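Local atomic coordinates of oxidoreductase (Bordetella pertussis, PDB entry 3Q2K), a protein that probably oxidises a UDP-linked sugar acid with a nicotinamide cofactor, a step needed to make 2,3-diacetamido-2,3-dideoxy-D-mannuronic acid. Residues 107-112 / 117-122; 123-128 / 133-138; 58-63 / 85-90. All coordinates share one frame; numbering follows the deposited sequence.

Interaction 1 of 3, residues 107-112 / 117-122; sequences WQAIEV and RHVVSE. With NAI (1,4-dihydronicotinamide adenine dinucleotide), chain U.
Val-112 lays its CG1 methyl over one face of the peptide that joins Arg-117 to His-118, at the oxygen end, 3.4 Å from Arg-117 O. Two other flat groups meet the cofactor. The side-chain OE1 of Gln-108 stands above the plane of the adenine, near the N1A–C6A border and 3.4 Å from N1A, while its NE2 turns to Thr-100 in a weak hydrogen bond. At the nicotinamide end, N7N of NADH gives an almost straight hydrogen bond to Glu-122 OE2 (3.0 Å, 171°), with the carboxamide and carboxylate planes steeply inclined to one another. Glu-122 OE1 is bonded to His-45 and His-321, which should fix the rotation of the carboxylate.

Between helix and strand the packing is aliphatic. With CG1 anti to its backbone N (chi1 165°), Val-112 reaches the CG2 of Val-119 at 3.6 Å, and the other methyl of Val-119, CG1, lies 3.9 Å from Ala-109 CB. Past the helix end, Arg-117 N makes a weak bond of 3.4 Å to Val-112 O. The helix and strand axes run nearly antiparallel, 166° apart. This is the return half of the beta-alpha-beta unit formed by strand 95-98, helix 105-114 and strand 118-121 in the NAD-binding Rossmann fold; strand 118-121 of this unit leads straight to Glu-122 in the nicotinamide site.

Interaction 2 of 3, residues 123-128 / 133-138; sequences KPMATR and KRMVKA. With NAI (1,4-dihydronicotinamide adenine dinucleotide), chain U.
Met-125 and Met-135 meet at an oblique angle, each thioether lying across the other residue rather than alongside it. The sulfur of Met-135 comes to 3.1 Å from the backbone oxygen of Met-125, approaching from over one face of the carbonyl, well out of its plane, with a C=O...SD angle near 120°. Its chain runs out extended from the helix and then bends at chi3 (74°), which folds the methyl back so that CE lies 3.6 Å from the same oxygen and 4.0 Å from Met-125 CB. Sulfur and methyl both rest against the base of Met-125.

Met-125 has CG wedged between its own backbone N and carbonyl carbon (chi1 57°), and a final bend swings CE toward the helix. There the methyl touches Met-135 SD at 3.8 Å and the CG2 of Val-136 at 3.7 Å. No hydrogen bond joins the two segments.

The loop begins at the cofactor. Lys-123 O accepts both hydroxyls of the nicotinamide ribose, O3D and O2D of NADH, each at 3.1 Å, and Lys-123 NZ curls back to donate to O2D at 3.1 Å. NZ also bonds to O3' of the bound UDP-sugar, so a single lysine touches both ligands. Pro-124 follows through a cis peptide; with Glu-122 these residues make the Glu-Lys-Pro motif of the GFO/IDH/MocA family.

Farther out, the methionine pair is enclosed by two more helices. Pro-106 and Ala-109 of helix 105-114 pack on Met-135, and helix 342-361 brings Leu-346 and Leu-349 onto Met-125 and Leu-346 and Arg-343 onto Val-136. The contact thus lies where the chain passes from strand 118-121 into helix 129-142, with those two helices packed on it.

Interaction 3 of 3, residues 58-63 / 85-90; sequences LVEICD and SDMLAQ. With NAI (1,4-dihydronicotinamide adenine dinucleotide), chain U.
Met-87 leaves helix 85-90 pointing at the strand and reaches Cys-62 and Glu-60 as a fully extended chain. CB aims at strand 58-62, and CG, set anti to the backbone N (chi1 166°), runs 3.7 Å from Glu-60 OE1. SD follows and rests 3.4 Å from Cys-62 CB. The tip methyl CE is directed toward Glu-60 and the backbone of Ile-61, but its modelled approach to Glu-60 CB is too close to be trusted, so its exact placing is doubtful. With SD at Cys-62 and CG at Glu-60, the chain passes two residues whose side chains leave the same face of the strand.

Glu-60 brings a carboxylate into this mainly apolar place, and its oxygens have partners. A water donates to Glu-60 OE1 at 2.7 Å and to Met-87 O at 2.6 Å, bridging strand to helix where no direct hydrogen bond exists. The other oxygen, OE2, bonds to Asn-92 N beyond the helix. Phe-81 of the adjacent strand 79-81 and Leu-96 of strand 95-98 also touch Met-87. The strand and helix axes pass 9.1 Å apart and run nearly antiparallel, at 159°.

Just past the strand, Asp-63 takes up the adenosine ribose with one carboxylate oxygen for each hydroxyl: O2B of NADH donates to OD1 at 2.9 Å and O3B to OD2 over a short 2.5 Å. The backbone nitrogens of Asn-65 and Cys-38 bond to OD1 and OD2 respectively, holding the carboxylate in position. An acidic residue at the C-terminal end of the second strand, gripping both ribose hydroxyls, is the classical signature of an NAD-dependent Rossmann fold.

From the N terminus the contacts follow in series, 3, 1, then 2, and none nests in or crosses another. Interaction 3 closes the longest loop, containing helix 66-76 and strand 79-81, and ties strand 56-62 to helix 84-90. Interaction 1 closes the tight turn between helix 105-114 and strand 118-121; interaction 2 folds the next loop onto helix 129-142. Interaction 1 touches both others: Val-112 packs on Leu-88 of interaction 3, and Ala-109 on Met-135 of interaction 2. Interactions 2 and 3 stay apart, nearest atoms about 12 Å away, yet all three reach NADH, from adenosine ribose to nicotinamide, within the Rossmann domain.

Interaction 1 of 3, residues 107-112 / 117-122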
# COMPACT_ATOMS: atom_id res chain seq x y z
N TRP C 107 -10.38 24.99 -22.83
CA TRP C 107 -9.61 25.48 -23.96
C TRP C 107 -10.32 26.69 -24.55
O TRP C 107 -9.68 27.68 -24.88
CB TRP C 107 -9.42 24.35 -24.98
CG TRP C 107 -8.78 23.17 -24.31
CD1 TRP C 107 -9.38 21.98 -23.98
CD2 TRP C 107 -7.43 23.09 -23.85
NE1 TRP C 107 -8.46 21.16 -23.36
CE2 TRP C 107 -7.26 21.81 -23.27
CE3 TRP C 107 -6.33 23.96 -23.89
CZ2 TRP C 107 -6.03 21.39 -22.75
CZ3 TRP C 107 -5.12 23.54 -23.37
CH2 TRP C 107 -4.98 22.27 -22.81
N GLN C 108 -11.64 26.65 -24.62
CA GLN C 108 -12.36 27.83 -25.09
C GLN C 108 -12.14 28.96 -24.09
O GLN C 108 -11.93 30.11 -24.48
CB GLN C 108 -13.84 27.50 -25.32
CG GLN C 108 -13.97 26.63 -26.56
CD GLN C 108 -15.40 26.26 -26.88
OE1 GLN C 108 -15.73 25.97 -28.02
NE2 GLN C 108 -16.24 26.23 -25.86
N ALA C 109 -12.16 28.67 -22.79
CA ALA C 109 -12.05 29.77 -21.85
C ALA C 109 -10.68 30.41 -21.96
O ALA C 109 -10.55 31.61 -21.75
CB ALA C 109 -12.31 29.36 -20.43
N ILE C 110 -9.65 29.63 -22.27
CA ILE C 110 -8.29 30.17 -22.34
C ILE C 110 -8.15 31.07 -23.58
O ILE C 110 -7.69 32.20 -23.48
CB ILE C 110 -7.28 29.01 -22.31
CG1 ILE C 110 -7.29 28.28 -20.96
CG2 ILE C 110 -5.87 29.40 -22.75
CD1 ILE C 110 -6.12 27.33 -20.89
N GLU C 111 -8.63 30.65 -24.75
CA GLU C 111 -8.65 31.55 -25.91
C GLU C 111 -9.53 32.79 -25.75
O GLU C 111 -9.18 33.91 -26.13
CB GLU C 111 -9.08 30.73 -27.12
CG GLU C 111 -9.19 31.46 -28.46
CD GLU C 111 -9.73 30.56 -29.56
OE1 GLU C 111 -9.75 30.91 -30.76
OE2 GLU C 111 -10.17 29.44 -29.24
N VAL C 112 -10.69 32.63 -25.12
CA VAL C 112 -11.49 33.81 -24.84
C VAL C 112 -10.66 34.74 -23.98
O VAL C 112 -10.56 35.94 -24.21
CB VAL C 112 -12.81 33.51 -24.11
CG1 VAL C 112 -13.42 34.77 -23.52
CG2 VAL C 112 -13.81 32.87 -25.07
N ARG C 117 -11.74 38.95 -23.01
CA ARG C 117 -13.10 39.10 -22.49
C ARG C 117 -13.43 38.14 -21.34
O ARG C 117 -12.77 37.13 -21.10
CB ARG C 117 -14.17 38.94 -23.58
CG ARG C 117 -13.66 39.08 -25.00
CD ARG C 117 -13.73 40.50 -25.56
NE ARG C 117 -13.16 40.41 -26.90
CZ ARG C 117 -13.85 40.03 -27.97
NH1 ARG C 117 -15.14 39.75 -27.84
NH2 ARG C 117 -13.27 39.94 -29.16
N HIS C 118 -14.51 38.46 -20.64
CA HIS C 118 -14.96 37.63 -19.54
C HIS C 118 -15.51 36.29 -20.03
O HIS C 118 -15.87 36.20 -21.21
CB HIS C 118 -16.02 38.41 -18.76
CG HIS C 118 -15.54 39.76 -18.38
ND1 HIS C 118 -14.50 39.94 -17.48
CD2 HIS C 118 -15.87 41.00 -18.83
CE1 HIS C 118 -14.24 41.23 -17.38
NE2 HIS C 118 -15.07 41.89 -18.16
N VAL C 119 -15.55 35.28 -19.17
CA VAL C 119 -16.01 33.95 -19.54
C VAL C 119 -17.08 33.51 -18.55
O VAL C 119 -16.88 33.63 -17.34
CB VAL C 119 -14.91 32.89 -19.40
CG1 VAL C 119 -15.49 31.48 -19.58
CG2 VAL C 119 -13.75 33.22 -20.33
N VAL C 120 -18.21 33.07 -19.08
CA VAL C 120 -19.20 32.37 -18.26
C VAL C 120 -19.17 30.92 -18.73
O VAL C 120 -19.67 30.63 -19.81
CB VAL C 120 -20.62 32.95 -18.37
CG1 VAL C 120 -21.58 32.20 -17.47
CG2 VAL C 120 -20.64 34.42 -17.99
N SER C 121 -18.54 30.03 -17.97
CA SER C 121 -18.46 28.64 -18.40
C SER C 121 -19.62 27.82 -17.84
O SER C 121 -19.93 27.96 -16.65
CB SER C 121 -17.16 27.99 -17.93
OG SER C 121 -17.06 26.67 -18.44
N GLU C 122 -20.25 26.98 -18.66
CA GLU C 122 -21.23 26.05 -18.11
C GLU C 122 -20.58 25.01 -17.21
O GLU C 122 -19.37 24.79 -17.31
CB GLU C 122 -22.00 25.31 -19.21
CG GLU C 122 -23.32 25.96 -19.52
CD GLU C 122 -24.32 25.77 -18.38
OE1 GLU C 122 -25.46 26.29 -18.46
OE2 GLU C 122 -23.96 25.09 -17.40
PA NAI U . -25.26 19.84 -26.76
O1A NAI U . -24.80 18.75 -27.64
O2A NAI U . -26.86 19.95 -26.92
O5B NAI U . -24.95 21.34 -27.27
C5B NAI U . -23.74 21.28 -28.01
C4B NAI U . -23.49 22.46 -28.95
O4B NAI U . -22.10 22.81 -28.92
C3B NAI U . -23.84 21.78 -30.29
O3B NAI U . -24.72 22.65 -31.00
C2B NAI U . -22.41 21.56 -30.86
O2B NAI U . -22.37 21.64 -32.29
C1B NAI U . -21.75 22.84 -30.32
N9A NAI U . -20.31 22.70 -30.48
C8A NAI U . -19.57 21.57 -30.49
N7A NAI U . -18.32 21.91 -30.65
C5A NAI U . -18.17 23.25 -30.76
C6A NAI U . -17.10 24.16 -30.93
N6A NAI U . -15.79 23.73 -31.01
N1A NAI U . -17.40 25.45 -30.97
C2A NAI U . -18.64 25.90 -30.84
N3A NAI U . -19.66 25.08 -30.68
C4A NAI U . -19.47 23.77 -30.62
O3 NAI U . -25.18 19.43 -25.21
PN NAI U . -25.62 20.54 -24.14
O1N NAI U . -26.64 19.74 -23.30
O2N NAI U . -26.36 21.83 -24.55
O5D NAI U . -24.33 20.74 -23.19
C5D NAI U . -24.43 22.03 -22.60
C4D NAI U . -23.17 22.35 -21.80
O4D NAI U . -23.82 22.97 -20.67
C3D NAI U . -22.45 21.10 -21.24
O3D NAI U . -21.34 21.41 -20.42
C2D NAI U . -23.54 20.60 -20.27
O2D NAI U . -22.87 19.94 -19.21
C1D NAI U . -23.98 21.96 -19.67
N1N NAI U . -25.38 21.98 -19.25
C2N NAI U . -25.65 22.59 -18.11
C3N NAI U . -26.98 22.63 -17.70
C7N NAI U . -27.30 23.29 -16.42
O7N NAI U . -28.33 23.00 -15.84
N7N NAI U . -26.42 24.18 -15.92
C4N NAI U . -27.96 22.02 -18.46
C5N NAI U . -27.59 21.38 -19.63
C6N NAI U . -26.26 21.39 -20.02

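Interaction 2 of 3, residues 123-128 / 133-138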
# COMPACT_ATOMS: atom_id res chain seq x y z
N LYS C 123 -21.37 24.39 -16.34
CA LYS C 123 -20.84 23.31 -15.51
C LYS C 123 -20.62 22.06 -16.36
O LYS C 123 -21.26 21.90 -17.40
CB LYS C 123 -21.66 23.07 -14.24
CG LYS C 123 -23.14 22.75 -14.43
CD LYS C 123 -23.35 21.74 -15.55
CE LYS C 123 -23.54 20.29 -15.12
NZ LYS C 123 -23.96 19.50 -16.32
N PRO C 124 -19.64 21.23 -15.98
CA PRO C 124 -18.69 21.71 -14.99
C PRO C 124 -17.61 22.44 -15.78
O PRO C 124 -17.60 22.36 -17.01
CB PRO C 124 -18.13 20.40 -14.44
CG PRO C 124 -18.04 19.56 -15.69
CD PRO C 124 -19.30 19.89 -16.48
N MET C 125 -16.66 23.09 -15.11
CA MET C 125 -15.75 23.95 -15.86
C MET C 125 -14.77 23.14 -16.72
O MET C 125 -14.17 23.68 -17.64
CB MET C 125 -14.95 24.84 -14.90
CG MET C 125 -14.13 24.13 -13.82
SD MET C 125 -13.57 25.20 -12.46
CE MET C 125 -12.68 26.42 -13.43
N ALA C 126 -14.54 21.88 -16.36
CA ALA C 126 -13.69 21.04 -17.20
C ALA C 126 -13.97 19.60 -16.78
O ALA C 126 -14.82 19.38 -15.93
CB ALA C 126 -12.23 21.35 -16.95
N THR C 127 -13.32 18.65 -17.43
CA THR C 127 -13.44 17.23 -17.10
C THR C 127 -12.09 16.75 -16.53
O THR C 127 -11.99 15.64 -16.01
CB THR C 127 -13.77 16.42 -18.37
OG1 THR C 127 -12.80 16.80 -19.35
CG2 THR C 127 -15.11 16.81 -18.98
N ARG C 128 -11.05 17.56 -16.65
CA ARG C 128 -9.75 17.20 -16.09
C ARG C 128 -9.21 18.21 -15.09
O ARG C 128 -9.32 19.42 -15.32
CB ARG C 128 -8.74 16.98 -17.23
CG ARG C 128 -9.11 15.74 -18.03
CD ARG C 128 -8.65 15.86 -19.47
NE ARG C 128 -8.82 14.58 -20.15
CZ ARG C 128 -8.21 14.21 -21.28
NH1 ARG C 128 -7.37 15.00 -21.93
NH2 ARG C 128 -8.42 13.01 -21.79
N LYS C 133 -7.46 23.92 -13.56
CA LYS C 133 -6.43 24.84 -13.08
C LYS C 133 -5.90 25.82 -14.14
O LYS C 133 -5.70 27.01 -13.88
CB LYS C 133 -5.27 24.12 -12.39
CG LYS C 133 -5.64 23.55 -11.02
CD LYS C 133 -4.45 23.02 -10.22
CE LYS C 133 -3.77 21.95 -11.06
NZ LYS C 133 -2.86 21.03 -10.33
N ARG C 134 -5.64 25.32 -15.35
CA ARG C 134 -5.12 26.16 -16.42
C ARG C 134 -6.14 27.20 -16.85
O ARG C 134 -5.76 28.35 -17.07
CB ARG C 134 -4.77 25.28 -17.62
CG ARG C 134 -3.31 25.32 -18.03
CD ARG C 134 -3.25 24.69 -19.41
NE ARG C 134 -3.86 23.37 -19.43
CZ ARG C 134 -3.37 22.26 -18.88
NH1 ARG C 134 -4.04 21.11 -18.96
NH2 ARG C 134 -2.22 22.27 -18.22
N MET C 135 -7.42 26.85 -16.93
CA MET C 135 -8.48 27.83 -17.20
C MET C 135 -8.35 28.95 -16.18
O MET C 135 -8.22 30.11 -16.58
CB MET C 135 -9.90 27.27 -16.95
CG MET C 135 -10.38 26.14 -17.83
SD MET C 135 -11.95 25.71 -17.05
CE MET C 135 -12.97 27.10 -17.57
N VAL C 136 -8.46 28.64 -14.89
CA VAL C 136 -8.29 29.65 -13.84
C VAL C 136 -7.02 30.50 -13.91
O VAL C 136 -7.01 31.73 -13.78
CB VAL C 136 -8.36 29.02 -12.45
CG1 VAL C 136 -8.27 30.07 -11.35
CG2 VAL C 136 -9.64 28.23 -12.36
N LYS C 137 -5.88 29.86 -14.10
CA LYS C 137 -4.71 30.72 -14.18
C LYS C 137 -4.86 31.70 -15.34
O LYS C 137 -4.56 32.89 -15.21
CB LYS C 137 -3.41 29.92 -14.23
CG LYS C 137 -3.12 29.23 -15.55
CD LYS C 137 -1.90 28.33 -15.42
CE LYS C 137 -1.46 27.78 -16.76
NZ LYS C 137 -0.21 26.98 -16.65
N ALA C 138 -5.39 31.23 -16.46
CA ALA C 138 -5.37 32.05 -17.67
C ALA C 138 -6.21 33.31 -17.47
O ALA C 138 -5.77 34.42 -17.77
CB ALA C 138 -5.88 31.27 -18.87
PA NAI U . -25.26 19.84 -26.76
O1A NAI U . -24.80 18.75 -27.64
O2A NAI U . -26.86 19.95 -26.92
O5B NAI U . -24.95 21.34 -27.27
C5B NAI U . -23.74 21.28 -28.01
C4B NAI U . -23.49 22.46 -28.95
O4B NAI U . -22.10 22.81 -28.92
C3B NAI U . -23.84 21.78 -30.29
O3B NAI U . -24.72 22.65 -31.00
C2B NAI U . -22.41 21.56 -30.86
O2B NAI U . -22.37 21.64 -32.29
C1B NAI U . -21.75 22.84 -30.32
N9A NAI U . -20.31 22.70 -30.48
C8A NAI U . -19.57 21.57 -30.49
N7A NAI U . -18.32 21.91 -30.65
C5A NAI U . -18.17 23.25 -30.76
C6A NAI U . -17.10 24.16 -30.93
N6A NAI U . -15.79 23.73 -31.01
N1A NAI U . -17.40 25.45 -30.97
C2A NAI U . -18.64 25.90 -30.84
N3A NAI U . -19.66 25.08 -30.68
C4A NAI U . -19.47 23.77 -30.62
O3 NAI U . -25.18 19.43 -25.21
PN NAI U . -25.62 20.54 -24.14
O1N NAI U . -26.64 19.74 -23.30
O2N NAI U . -26.36 21.83 -24.55
O5D NAI U . -24.33 20.74 -23.19
C5D NAI U . -24.43 22.03 -22.60
C4D NAI U . -23.17 22.35 -21.80
O4D NAI U . -23.82 22.97 -20.67
C3D NAI U . -22.45 21.10 -21.24
O3D NAI U . -21.34 21.41 -20.42
C2D NAI U . -23.54 20.60 -20.27
O2D NAI U . -22.87 19.94 -19.21
C1D NAI U . -23.98 21.96 -19.67
N1N NAI U . -25.38 21.98 -19.25
C2N NAI U . -25.65 22.59 -18.11
C3N NAI U . -26.98 22.63 -17.70
C7N NAI U . -27.30 23.29 -16.42
O7N NAI U . -28.33 23.00 -15.84
N7N NAI U . -26.42 24.18 -15.92
C4N NAI U . -27.96 22.02 -18.46
C5N NAI U . -27.59 21.38 -19.63
C6N NAI U . -26.26 21.39 -20.02

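Interaction 3 of 3, residues 58-63 / 85-90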
# COMPACT_ATOMS: atom_id res chain seq x y z
N LEU C 58 -27.72 39.87 -26.15
CA LEU C 58 -27.04 38.82 -26.89
C LEU C 58 -26.77 39.31 -28.31
O LEU C 58 -27.69 39.62 -29.05
CB LEU C 58 -27.89 37.54 -26.86
CG LEU C 58 -27.48 36.23 -27.54
CD1 LEU C 58 -26.23 35.64 -26.89
CD2 LEU C 58 -28.63 35.24 -27.52
N VAL C 59 -25.51 39.34 -28.72
CA VAL C 59 -25.17 40.06 -29.94
C VAL C 59 -24.59 39.07 -30.93
O VAL C 59 -24.57 39.31 -32.14
CB VAL C 59 -24.10 41.13 -29.64
CG1 VAL C 59 -23.50 41.67 -30.93
CG2 VAL C 59 -24.72 42.26 -28.81
N GLU C 60 -24.12 37.95 -30.38
CA GLU C 60 -23.34 37.02 -31.18
C GLU C 60 -23.63 35.59 -30.76
O GLU C 60 -24.02 35.36 -29.61
CB GLU C 60 -21.84 37.25 -31.01
CG GLU C 60 -21.28 38.45 -31.76
CD GLU C 60 -20.09 39.10 -31.07
OE1 GLU C 60 -19.17 38.39 -30.61
OE2 GLU C 60 -20.07 40.35 -31.00
N ILE C 61 -23.41 34.67 -31.69
CA ILE C 61 -23.65 33.25 -31.44
C ILE C 61 -22.67 32.49 -32.33
O ILE C 61 -22.28 32.94 -33.41
CB ILE C 61 -25.11 32.86 -31.73
CG1 ILE C 61 -25.47 33.28 -33.16
CG2 ILE C 61 -26.08 33.54 -30.77
CD1 ILE C 61 -26.83 32.81 -33.59
N CYS C 62 -22.23 31.34 -31.84
CA CYS C 62 -21.16 30.64 -32.54
C CYS C 62 -21.54 29.18 -32.37
O CYS C 62 -21.92 28.80 -31.26
CB CYS C 62 -19.80 30.89 -31.87
SG CYS C 62 -18.49 29.82 -32.51
N ASP C 63 -21.52 28.43 -33.47
CA ASP C 63 -21.65 26.98 -33.49
C ASP C 63 -20.90 26.34 -34.66
O ASP C 63 -20.68 26.97 -35.70
CB ASP C 63 -23.11 26.52 -33.44
CG ASP C 63 -23.21 25.07 -32.98
OD1 ASP C 63 -22.58 24.21 -33.62
OD2 ASP C 63 -23.88 24.81 -31.96
N SER C 85 -12.64 31.23 -33.10
CA SER C 85 -11.61 32.20 -33.49
C SER C 85 -12.18 33.40 -34.23
O SER C 85 -11.83 34.55 -33.96
CB SER C 85 -10.48 31.59 -34.33
OG SER C 85 -10.85 30.27 -34.69
N ASP C 86 -13.10 33.10 -35.15
CA ASP C 86 -13.69 34.15 -35.96
C ASP C 86 -14.48 35.09 -35.07
O ASP C 86 -14.37 36.32 -35.17
CB ASP C 86 -14.61 33.58 -37.04
CG ASP C 86 -13.89 32.59 -37.94
OD1 ASP C 86 -12.64 32.61 -37.91
OD2 ASP C 86 -14.56 31.81 -38.65
N MET C 87 -15.26 34.49 -34.17
CA MET C 87 -16.18 35.27 -33.36
C MET C 87 -15.35 36.21 -32.50
O MET C 87 -15.74 37.34 -32.20
CB MET C 87 -17.01 34.35 -32.48
CG MET C 87 -17.73 35.11 -31.38
SD MET C 87 -18.85 33.92 -30.63
CE MET C 87 -20.09 34.94 -29.82
N LEU C 88 -14.16 35.76 -32.13
CA LEU C 88 -13.32 36.56 -31.27
C LEU C 88 -12.54 37.55 -32.13
O LEU C 88 -12.26 38.66 -31.70
CB LEU C 88 -12.32 35.67 -30.52
CG LEU C 88 -12.94 34.82 -29.40
CD1 LEU C 88 -11.93 33.78 -28.97
CD2 LEU C 88 -13.36 35.61 -28.16
N ALA C 89 -12.15 37.15 -33.34
CA ALA C 89 -11.51 38.12 -34.22
C ALA C 89 -12.47 39.23 -34.63
O ALA C 89 -12.14 40.41 -34.54
CB ALA C 89 -10.90 37.45 -35.44
N GLN C 90 -13.70 38.90 -35.01
CA GLN C 90 -14.55 39.94 -35.56
C GLN C 90 -15.60 40.44 -34.57
O GLN C 90 -16.16 41.51 -34.75
CB GLN C 90 -15.15 39.38 -36.85
CG GLN C 90 -14.01 39.03 -37.80
CD GLN C 90 -14.42 38.28 -39.05
OE1 GLN C 90 -14.79 37.11 -39.00
NE2 GLN C 90 -14.32 38.96 -40.19
PA NAI U . -25.26 19.84 -26.76
O1A NAI U . -24.80 18.75 -27.64
O2A NAI U . -26.86 19.95 -26.92
O5B NAI U . -24.95 21.34 -27.27
C5B NAI U . -23.74 21.28 -28.01
C4B NAI U . -23.49 22.46 -28.95
O4B NAI U . -22.10 22.81 -28.92
C3B NAI U . -23.84 21.78 -30.29
O3B NAI U . -24.72 22.65 -31.00
C2B NAI U . -22.41 21.56 -30.86
O2B NAI U . -22.37 21.64 -32.29
C1B NAI U . -21.75 22.84 -30.32
N9A NAI U . -20.31 22.70 -30.48
C8A NAI U . -19.57 21.57 -30.49
N7A NAI U . -18.32 21.91 -30.65
C5A NAI U . -18.17 23.25 -30.76
C6A NAI U . -17.10 24.16 -30.93
N6A NAI U . -15.79 23.73 -31.01
N1A NAI U . -17.40 25.45 -30.97
C2A NAI U . -18.64 25.90 -30.84
N3A NAI U . -19.66 25.08 -30.68
C4A NAI U . -19.47 23.77 -30.62
O3 NAI U . -25.18 19.43 -25.21
PN NAI U . -25.62 20.54 -24.14
O1N NAI U . -26.64 19.74 -23.30
O2N NAI U . -26.36 21.83 -24.55
O5D NAI U . -24.33 20.74 -23.19
C5D NAI U . -24.43 22.03 -22.60
C4D NAI U . -23.17 22.35 -21.80
O4D NAI U . -23.82 22.97 -20.67
C3D NAI U . -22.45 21.10 -21.24
O3D NAI U . -21.34 21.41 -20.42
C2D NAI U . -23.54 20.60 -20.27
O2D NAI U . -22.87 19.94 -19.21
C1D NAI U . -23.98 21.96 -19.67
N1N NAI U . -25.38 21.98 -19.25
C2N NAI U . -25.65 22.59 -18.11
C3N NAI U . -26.98 22.63 -17.70
C7N NAI U . -27.30 23.29 -16.42
O7N NAI U . -28.33 23.00 -15.84
N7N NAI U . -26.42 24.18 -15.92
C4N NAI U . -27.96 22.02 -18.46
C5N NAI U . -27.59 21.38 -19.63
C6N NAI U . -26.26 21.39 -20.02
O HOH W 1 -16.58 38.47 -29.99